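PDB 6CPD: PmoD from Methylocystis sp. ATCC 49242, which binds copper(I) between two copies of its cupredoxin-like soluble domain, probably as part of copper handling in the periplasm of a methane-oxidising bacterium. Local coordinates for residues V8-D13 with G107-T112; E56-R61 with T70-L75; H97-A100 with H104-G107. All coordinates share one frame; numbering follows the deposited sequence.

How the contacts relate
Contacts 1 and 3 both use strand 103-112, in one sheet of the cupredoxin-like sandwich. They join it to the other sheet at separate places, their centres about 18 Å apart, on opposite sides of the chain's centre, and they share Gly107. Contact 2 lies on its neighbour in the same sheet, strand 55-61, and carries helix 72-77; its centre is about 15 Å from that of contact 1 and 13 Å from that of contact 3. Along the chain, contact 1 spans the whole of contact 2, which closes before contact 3 opens. Backbone bonds such as Leu108 N to Arg58 O tie the two strands together, joining helix side and copper side through this sheet and the core.

Contact 1 (V8-D13 with G107-T112); sequences VMFGYD and GLVTLT. With CU1 (copper (I) ion), chain D.
Leu111 lies squarely over the ring of Phe10: its CD1 is 3.9 Å from the ring centroid and only 3° off the normal, a CH-pi contact centred on the face. Leu111 CG comes down on the same side nearer the rim, 3.7 Å from Phe10 CZ. Val109 meets the ring differently, at the edge, with CG1 in the ring plane 3.9 Å from CZ. The chi1 of Phe10, -66°, sets CG anti to the carbonyl carbon and lets the ring reach strand 103-112 with CZ leading. Farther along, Val8 CG1 touches Val109 CG2 more loosely, at 4.3 Å. These side chains belong to the core between the two sheets of the cupredoxin-like beta sandwich; the axes of residues 8-10 and 107-112 pass 9.2 Å apart at 28°, with no hydrogen bond across. Replacing Phe10 by alanine is likely to open a gap in this core and leave Leu111 without the ring face it packs on. The other side of strand 7-10 is far less closed. Here Met9 turns from the core and its SD binds the copper ion at 2.3 Å, the site being completed by Met7 and by Met7 and Met9 of the second subunit. A type II' turn from Phe10 to Asp13 then reverses the chain, and at its exposed corner Tyr12 stacks on Tyr12 of the second subunit.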
loop_
_atom_site.group_PDB
_atom_site.type_symbol
_atom_site.label_atom_id
_atom_site.label_comp_id
_atom_site.label_asym_id
_atom_site.label_seq_id
_atom_site.Cartn_x
_atom_site.Cartn_y
_atom_site.Cartn_z
ATOM N N VAL B 8 -0.384 -2.705 5.982
ATOM C CA VAL B 8 -1.419 -3.021 6.962
ATOM C C VAL B 8 -1.217 -2.030 8.125
ATOM O O VAL B 8 -0.096 -1.623 8.385
ATOM C CB VAL B 8 -1.342 -4.487 7.415
ATOM C CG1 VAL B 8 -0.028 -4.768 8.105
ATOM C CG2 VAL B 8 -2.504 -4.823 8.301
ATOM N N MET B 9 -2.299 -1.559 8.745
ATOM C CA MET B 9 -2.191 -0.442 9.675
ATOM C C MET B 9 -2.589 -0.704 11.125
ATOM O O MET B 9 -3.613 -1.333 11.378
ATOM C CB MET B 9 -3.037 0.714 9.140
ATOM C CG MET B 9 -2.683 1.069 7.696
ATOM S SD MET B 9 -3.633 2.468 7.169
ATOM C CE MET B 9 -5.244 1.712 6.928
ATOM N N PHE B 10 -1.802 -0.171 12.062
ATOM C CA PHE B 10 -2.219 -0.068 13.448
ATOM C C PHE B 10 -2.172 1.386 13.865
ATOM O O PHE B 10 -1.167 1.834 14.413
ATOM C CB PHE B 10 -1.320 -0.888 14.375
ATOM C CG PHE B 10 -1.404 -2.365 14.151
ATOM C CD1 PHE B 10 -0.637 -2.967 13.165
ATOM C CD2 PHE B 10 -2.266 -3.148 14.905
ATOM C CE1 PHE B 10 -0.716 -4.340 12.943
ATOM C CE2 PHE B 10 -2.349 -4.522 14.694
ATOM C CZ PHE B 10 -1.572 -5.117 13.717
ATOM N N GLY B 11 -3.244 2.128 13.626
ATOM C CA GLY B 11 -3.227 3.547 13.932
ATOM C C GLY B 11 -2.224 4.227 13.012
ATOM O O GLY B 11 -2.332 4.130 11.796
ATOM N N TYR B 12 -1.227 4.897 13.580
ATOM C CA TYR B 12 -0.205 5.523 12.747
ATOM C C TYR B 12 0.898 4.547 12.400
ATOM O O TYR B 12 1.740 4.832 11.548
ATOM C CB TYR B 12 0.415 6.728 13.455
ATOM C CG TYR B 12 -0.550 7.846 13.724
ATOM C CD1 TYR B 12 -1.337 8.378 12.702
ATOM C CD2 TYR B 12 -0.692 8.357 15.006
ATOM C CE1 TYR B 12 -2.226 9.417 12.960
ATOM C CE2 TYR B 12 -1.570 9.377 15.272
ATOM C CZ TYR B 12 -2.332 9.909 14.253
ATOM O OH TYR B 12 -3.200 10.928 14.548
ATOM N N ASP B 13 0.947 3.424 13.107
ATOM C CA ASP B 13 2.049 2.497 12.888
ATOM C C ASP B 13 1.684 1.539 11.758
ATOM O O ASP B 13 0.685 0.825 11.853
ATOM C CB ASP B 13 2.354 1.743 14.179
ATOM C CG ASP B 13 2.616 2.687 15.347
ATOM O OD1 ASP B 13 3.597 3.461 15.306
ATOM O OD2 ASP B 13 1.833 2.637 16.324
ATOM N N GLY B 107 -5.354 -11.331 5.201
ATOM C CA GLY B 107 -4.249 -11.560 6.107
ATOM C C GLY B 107 -4.611 -10.904 7.427
ATOM O O GLY B 107 -4.873 -9.701 7.479
ATOM N N LEU B 108 -4.673 -11.706 8.485
ATOM C CA LEU B 108 -4.955 -11.197 9.822
ATOM C C LEU B 108 -3.669 -11.067 10.617
ATOM O O LEU B 108 -3.045 -12.075 10.944
ATOM C CB LEU B 108 -5.911 -12.120 10.569
ATOM C CG LEU B 108 -7.254 -12.348 9.901
ATOM C CD1 LEU B 108 -8.050 -13.417 10.648
ATOM C CD2 LEU B 108 -7.989 -11.035 9.877
ATOM N N VAL B 109 -3.277 -9.841 10.926
ATOM C CA VAL B 109 -2.070 -9.604 11.709
ATOM C C VAL B 109 -2.487 -9.257 13.127
ATOM O O VAL B 109 -3.195 -8.280 13.356
ATOM C CB VAL B 109 -1.207 -8.463 11.143
ATOM C CG1 VAL B 109 0.039 -8.271 12.008
ATOM C CG2 VAL B 109 -0.825 -8.735 9.685
ATOM N N THR B 110 -2.063 -10.066 14.079
ATOM C CA THR B 110 -2.443 -9.835 15.454
ATOM C C THR B 110 -1.223 -9.452 16.273
ATOM O O THR B 110 -0.244 -10.192 16.313
ATOM C CB THR B 110 -3.107 -11.081 16.063
ATOM O OG1 THR B 110 -4.169 -11.515 15.206
ATOM C CG2 THR B 110 -3.660 -10.770 17.459
ATOM N N LEU B 111 -1.289 -8.287 16.909
ATOM C CA LEU B 111 -0.226 -7.839 17.791
ATOM C C LEU B 111 -0.632 -7.993 19.234
ATOM O O LEU B 111 -1.767 -7.714 19.607
ATOM C CB LEU B 111 0.133 -6.378 17.557
ATOM C CG LEU B 111 0.914 -5.937 16.336
ATOM C CD1 LEU B 111 1.213 -4.486 16.566
ATOM C CD2 LEU B 111 2.199 -6.732 16.196
ATOM N N THR B 112 0.316 -8.382 20.063
ATOM C CA THR B 112 0.036 -8.415 21.470
ATOM C C THR B 112 0.761 -7.239 22.103
ATOM O O THR B 112 1.994 -7.201 22.124
ATOM C CB THR B 112 0.495 -9.735 22.121
ATOM O OG1 THR B 112 -0.039 -10.850 21.394
ATOM C CG2 THR B 112 0.042 -9.791 23.566
HETATM CU CU CU1 D . -2.654 3.217 5.251
#

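Contact 2 (E56-R61 with T70-L75); sequences ELRIIR and TGEKEL
The first turn of helix 72-77 packs on the outer face of strand 55-61, where Arg58 reaches out to both Leu75 and Glu72. Arg58 leaves the strand extended, CG anti to the backbone N (chi1 178°), and bends at chi3. Its NH2 forms a salt bridge with Glu72 OE2 at 2.8 Å. The oxygen lies at the edge of the guanidinium, in its plane, but the carboxylate is turned 61° from that plane and the N-H...O angle is only 120°, making a weak hydrogen bond; Glu72 is also poorly ordered. Leu75 comes over one guanidinium face, its CB 3.9 Å from Arg58 CZ and its CD1 3.2 Å from NH1. Strand 55-61 is an inner strand of its sheet, and the helix follows it after a loop, with Gly71 as N-cap and its O accepting the bond from Leu75 N. Two residues on from Arg58, on the same face of the strand, Ile60 adds an apolar touch, CG2 to Leu75 CD2 at 4.3 Å. On the opposite guanidinium face lies Glu56 OE2, 4.3 Å above the plane toward the rim and hydrogen-bonded to His82.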
loop_
_atom_site.group_PDB
_atom_site.type_symbol
_atom_site.label_atom_id
_atom_site.label_comp_id
_atom_site.label_asym_id
_atom_site.label_seq_id
_atom_site.Cartn_x
_atom_site.Cartn_y
_atom_site.Cartn_z
ATOM N N GLU B 56 1.434 -12.199 15.255
ATOM C CA GLU B 56 0.903 -13.424 14.679
ATOM C C GLU B 56 0.316 -13.124 13.303
ATOM O O GLU B 56 -0.268 -12.057 13.091
ATOM C CB GLU B 56 -0.161 -14.019 15.597
ATOM C CG GLU B 56 -0.975 -15.139 14.973
ATOM C CD GLU B 56 -2.179 -15.544 15.814
ATOM O OE1 GLU B 56 -2.569 -14.780 16.723
ATOM O OE2 GLU B 56 -2.748 -16.629 15.554
ATOM N N LEU B 57 0.477 -14.047 12.362
ATOM C CA LEU B 57 -0.137 -13.869 11.046
ATOM C C LEU B 57 -0.981 -15.086 10.699
ATOM O O LEU B 57 -0.513 -16.217 10.791
ATOM C CB LEU B 57 0.926 -13.644 9.957
ATOM C CG LEU B 57 0.406 -13.672 8.506
ATOM C CD1 LEU B 57 -0.460 -12.451 8.147
ATOM C CD2 LEU B 57 1.553 -13.842 7.503
ATOM N N ARG B 58 -2.222 -14.843 10.310
ATOM C CA ARG B 58 -3.071 -15.890 9.769
ATOM C C ARG B 58 -3.698 -15.417 8.481
ATOM O O ARG B 58 -4.367 -14.386 8.452
ATOM C CB ARG B 58 -4.134 -16.308 10.780
ATOM C CG ARG B 58 -5.080 -17.375 10.227
ATOM C CD ARG B 58 -6.199 -17.684 11.181
ATOM N NE ARG B 58 -5.761 -18.664 12.170
ATOM C CZ ARG B 58 -6.117 -18.662 13.443
ATOM N NH1 ARG B 58 -6.905 -17.709 13.903
ATOM N NH2 ARG B 58 -5.670 -19.602 14.257
ATOM N N ILE B 59 -3.482 -16.161 7.406
ATOM C CA ILE B 59 -4.142 -15.814 6.153
ATOM C C ILE B 59 -5.328 -16.752 5.973
ATOM O O ILE B 59 -5.177 -17.970 6.027
ATOM C CB ILE B 59 -3.175 -15.912 4.959
ATOM C CG1 ILE B 59 -2.032 -14.911 5.129
ATOM C CG2 ILE B 59 -3.922 -15.658 3.627
ATOM C CD1 ILE B 59 -0.992 -14.988 4.015
ATOM N N ILE B 60 -6.512 -16.179 5.806
ATOM C CA ILE B 60 -7.722 -16.984 5.628
ATOM C C ILE B 60 -8.389 -16.715 4.292
ATOM O O ILE B 60 -8.238 -15.639 3.696
ATOM C CB ILE B 60 -8.776 -16.710 6.727
ATOM C CG1 ILE B 60 -9.210 -15.237 6.684
ATOM C CG2 ILE B 60 -8.229 -17.063 8.116
ATOM C CD1 ILE B 60 -10.404 -14.929 7.565
ATOM N N ARG B 61 -9.134 -17.709 3.827
ATOM C CA ARG B 61 -10.094 -17.495 2.763
ATOM C C ARG B 61 -11.146 -16.547 3.320
ATOM O O ARG B 61 -11.590 -16.697 4.462
ATOM C CB ARG B 61 -10.703 -18.837 2.308
ATOM C CG ARG B 61 -9.619 -19.778 1.766
ATOM C CD ARG B 61 -10.107 -21.182 1.486
ATOM N NE ARG B 61 -10.263 -21.993 2.694
ATOM C CZ ARG B 61 -9.284 -22.662 3.298
ATOM N NH1 ARG B 61 -8.040 -22.620 2.829
ATOM N NH2 ARG B 61 -9.549 -23.381 4.384
ATOM N N THR B 70 -14.237 -15.364 15.237
ATOM C CA THR B 70 -13.209 -15.147 16.242
ATOM C C THR B 70 -12.833 -16.462 16.917
ATOM O O THR B 70 -11.768 -16.573 17.524
ATOM C CB THR B 70 -13.668 -14.126 17.299
ATOM O OG1 THR B 70 -15.009 -14.428 17.703
ATOM C CG2 THR B 70 -13.635 -12.718 16.720
ATOM N N GLY B 71 -13.702 -17.464 16.798
ATOM C CA GLY B 71 -13.420 -18.784 17.337
ATOM C C GLY B 71 -12.286 -19.437 16.568
ATOM O O GLY B 71 -12.249 -19.369 15.337
ATOM N N GLU B 72 -11.370 -20.080 17.288
ATOM C CA GLU B 72 -10.139 -20.599 16.693
ATOM C C GLU B 72 -10.456 -21.791 15.770
ATOM O O GLU B 72 -9.775 -22.013 14.770
ATOM C CB GLU B 72 -9.142 -20.999 17.787
ATOM C CG GLU B 72 -7.692 -20.592 17.478
ATOM C CD GLU B 72 -6.833 -21.699 16.884
ATOM O OE1 GLU B 72 -7.245 -22.882 16.916
ATOM O OE2 GLU B 72 -5.737 -21.367 16.373
ATOM N N LYS B 73 -11.487 -22.557 16.114
ATOM C CA LYS B 73 -11.910 -23.661 15.262
ATOM C C LYS B 73 -12.485 -23.143 13.942
ATOM O O LYS B 73 -12.248 -23.729 12.883
ATOM C CB LYS B 73 -12.935 -24.540 15.970
ATOM C CG LYS B 73 -13.239 -25.812 15.200
ATOM C CD LYS B 73 -14.110 -26.762 15.991
ATOM C CE LYS B 73 -15.448 -26.138 16.365
ATOM N NZ LYS B 73 -16.296 -27.086 17.156
ATOM N N GLU B 74 -13.268 -22.068 14.019
ATOM C CA GLU B 74 -13.879 -21.471 12.833
ATOM C C GLU B 74 -12.813 -20.834 11.965
ATOM O O GLU B 74 -12.836 -20.959 10.742
ATOM C CB GLU B 74 -14.944 -20.441 13.217
ATOM C CG GLU B 74 -16.289 -21.057 13.621
ATOM C CD GLU B 74 -16.235 -21.787 14.954
ATOM O OE1 GLU B 74 -15.334 -21.482 15.768
ATOM O OE2 GLU B 74 -17.093 -22.669 15.190
ATOM N N LEU B 75 -11.881 -20.135 12.602
ATOM C CA LEU B 75 -10.778 -19.530 11.879
ATOM C C LEU B 75 -9.913 -20.607 11.237
ATOM O O LEU B 75 -9.429 -20.428 10.127
ATOM C CB LEU B 75 -9.957 -18.636 12.806
ATOM C CG LEU B 75 -10.549 -17.241 13.022
ATOM C CD1 LEU B 75 -9.801 -16.486 14.107
ATOM C CD2 LEU B 75 -10.535 -16.433 11.726
#

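Contact 3 (H97-A100 with H104-G107); sequences HNFA and HYIG
Strands 92-99 and 103-112 run in different sheets of the sandwich, the CA atoms of Phe99 and Tyr105 standing 10.2 Å apart with no hydrogen bond between the segments. The chain crosses from one sheet to the other through a short loop, a beta arch, and the contact fills its inside with a pair of aromatic rings. Phe99 and Tyr105 make a T-shaped (edge-to-face) stack: the centroids are 5.1 Å apart, the planes are inclined at 75°, and Phe99 supplies the edge. Two carbons of that edge do the touching. Phe99 CE1 stands over the centre of the tyrosine ring, 4.0 Å above its plane, while CD1 is nearer the hydroxyl end, 3.9 Å from Tyr105 CZ. Both side chains have CG anti to the carbonyl carbon (chi1 -71° in Phe99, -64° in Tyr105), and they come from facing strands to lie alongside each other, pointing opposite ways. The Phe99 ring has a neighbour of its own on the strand: His97 CD2 sits 3.6 Å above the centre of one face. Val127 of strand 118-127 packs against both aromatic rings, and the far end of the imidazole is fixed by a hydrogen bond from NE2 to Glu80. Tyr105 is held at its polar end by the loop of the arch, its OH hydrogen-bonded to Asn101 O. On the side of the tyrosine ring opposite Phe99, Arg61 CG packs against Tyr105 CE2.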
loop_
_atom_site.group_PDB
_atom_site.type_symbol
_atom_site.label_atom_id
_atom_site.label_comp_id
_atom_site.label_asym_id
_atom_site.label_seq_id
_atom_site.Cartn_x
_atom_site.Cartn_y
_atom_site.Cartn_z
ATOM N N HIS B 97 4.032 -19.068 0.205
ATOM C CA HIS B 97 2.880 -19.953 0.132
ATOM C C HIS B 97 2.508 -20.222 -1.319
ATOM O O HIS B 97 2.556 -19.320 -2.160
ATOM C CB HIS B 97 1.684 -19.347 0.882
ATOM C CG HIS B 97 0.506 -20.269 0.969
ATOM N ND1 HIS B 97 0.541 -21.453 1.669
ATOM C CD2 HIS B 97 -0.731 -20.194 0.419
ATOM C CE1 HIS B 97 -0.625 -22.066 1.562
ATOM N NE2 HIS B 97 -1.414 -21.322 0.802
ATOM N N ASN B 98 2.147 -21.459 -1.622
ATOM C CA ASN B 98 1.568 -21.750 -2.920
ATOM C C ASN B 98 0.064 -21.564 -2.849
ATOM O O ASN B 98 -0.634 -22.366 -2.237
ATOM C CB ASN B 98 1.904 -23.174 -3.371
ATOM C CG ASN B 98 1.455 -23.458 -4.801
ATOM O OD1 ASN B 98 2.166 -23.152 -5.758
ATOM N ND2 ASN B 98 0.279 -24.071 -4.946
ATOM N N PHE B 99 -0.427 -20.489 -3.460
ATOM C CA PHE B 99 -1.859 -20.290 -3.585
ATOM C C PHE B 99 -2.333 -21.095 -4.778
ATOM O O PHE B 99 -2.109 -20.705 -5.920
ATOM C CB PHE B 99 -2.214 -18.812 -3.753
ATOM C CG PHE B 99 -2.024 -17.993 -2.504
ATOM C CD1 PHE B 99 -3.082 -17.791 -1.629
ATOM C CD2 PHE B 99 -0.791 -17.414 -2.208
ATOM C CE1 PHE B 99 -2.917 -17.036 -0.478
ATOM C CE2 PHE B 99 -0.617 -16.662 -1.047
ATOM C CZ PHE B 99 -1.692 -16.475 -0.182
ATOM N N ALA B 100 -2.986 -22.219 -4.509
ATOM C CA ALA B 100 -3.451 -23.102 -5.580
ATOM C C ALA B 100 -4.751 -22.590 -6.200
ATOM O O ALA B 100 -5.104 -22.980 -7.310
ATOM C CB ALA B 100 -3.640 -24.517 -5.057
ATOM N N HIS B 104 -10.679 -14.432 -2.915
ATOM C CA HIS B 104 -10.398 -13.361 -1.963
ATOM C C HIS B 104 -9.833 -13.937 -0.689
ATOM O O HIS B 104 -10.334 -14.954 -0.189
ATOM C CB HIS B 104 -11.657 -12.563 -1.601
ATOM C CG HIS B 104 -12.248 -11.794 -2.736
ATOM N ND1 HIS B 104 -13.270 -12.288 -3.519
ATOM C CD2 HIS B 104 -11.977 -10.554 -3.204
ATOM C CE1 HIS B 104 -13.600 -11.383 -4.422
ATOM N NE2 HIS B 104 -12.826 -10.325 -4.256
ATOM N N TYR B 105 -8.821 -13.258 -0.154
ATOM C CA TYR B 105 -8.149 -13.702 1.049
ATOM C C TYR B 105 -8.013 -12.537 2.011
ATOM O O TYR B 105 -8.118 -11.369 1.618
ATOM C CB TYR B 105 -6.761 -14.291 0.734
ATOM C CG TYR B 105 -6.836 -15.538 -0.101
ATOM C CD1 TYR B 105 -6.918 -15.462 -1.482
ATOM C CD2 TYR B 105 -6.855 -16.791 0.491
ATOM C CE1 TYR B 105 -7.003 -16.621 -2.261
ATOM C CE2 TYR B 105 -6.937 -17.941 -0.271
ATOM C CZ TYR B 105 -7.006 -17.854 -1.642
ATOM O OH TYR B 105 -7.092 -19.015 -2.387
ATOM N N ILE B 106 -7.787 -12.860 3.276
ATOM C CA ILE B 106 -7.548 -11.842 4.280
ATOM C C ILE B 106 -6.326 -12.230 5.097
ATOM O O ILE B 106 -6.270 -13.339 5.630
ATOM C CB ILE B 106 -8.751 -11.671 5.234
ATOM C CG1 ILE B 106 -10.053 -11.449 4.451
ATOM C CG2 ILE B 106 -8.458 -10.547 6.243
ATOM C CD1 ILE B 106 -11.268 -11.182 5.304
ATOM N N GLY B 107 -5.354 -11.331 5.201
ATOM C CA GLY B 107 -4.249 -11.560 6.107
ATOM C C GLY B 107 -4.611 -10.904 7.427
ATOM O O GLY B 107 -4.873 -9.701 7.479
#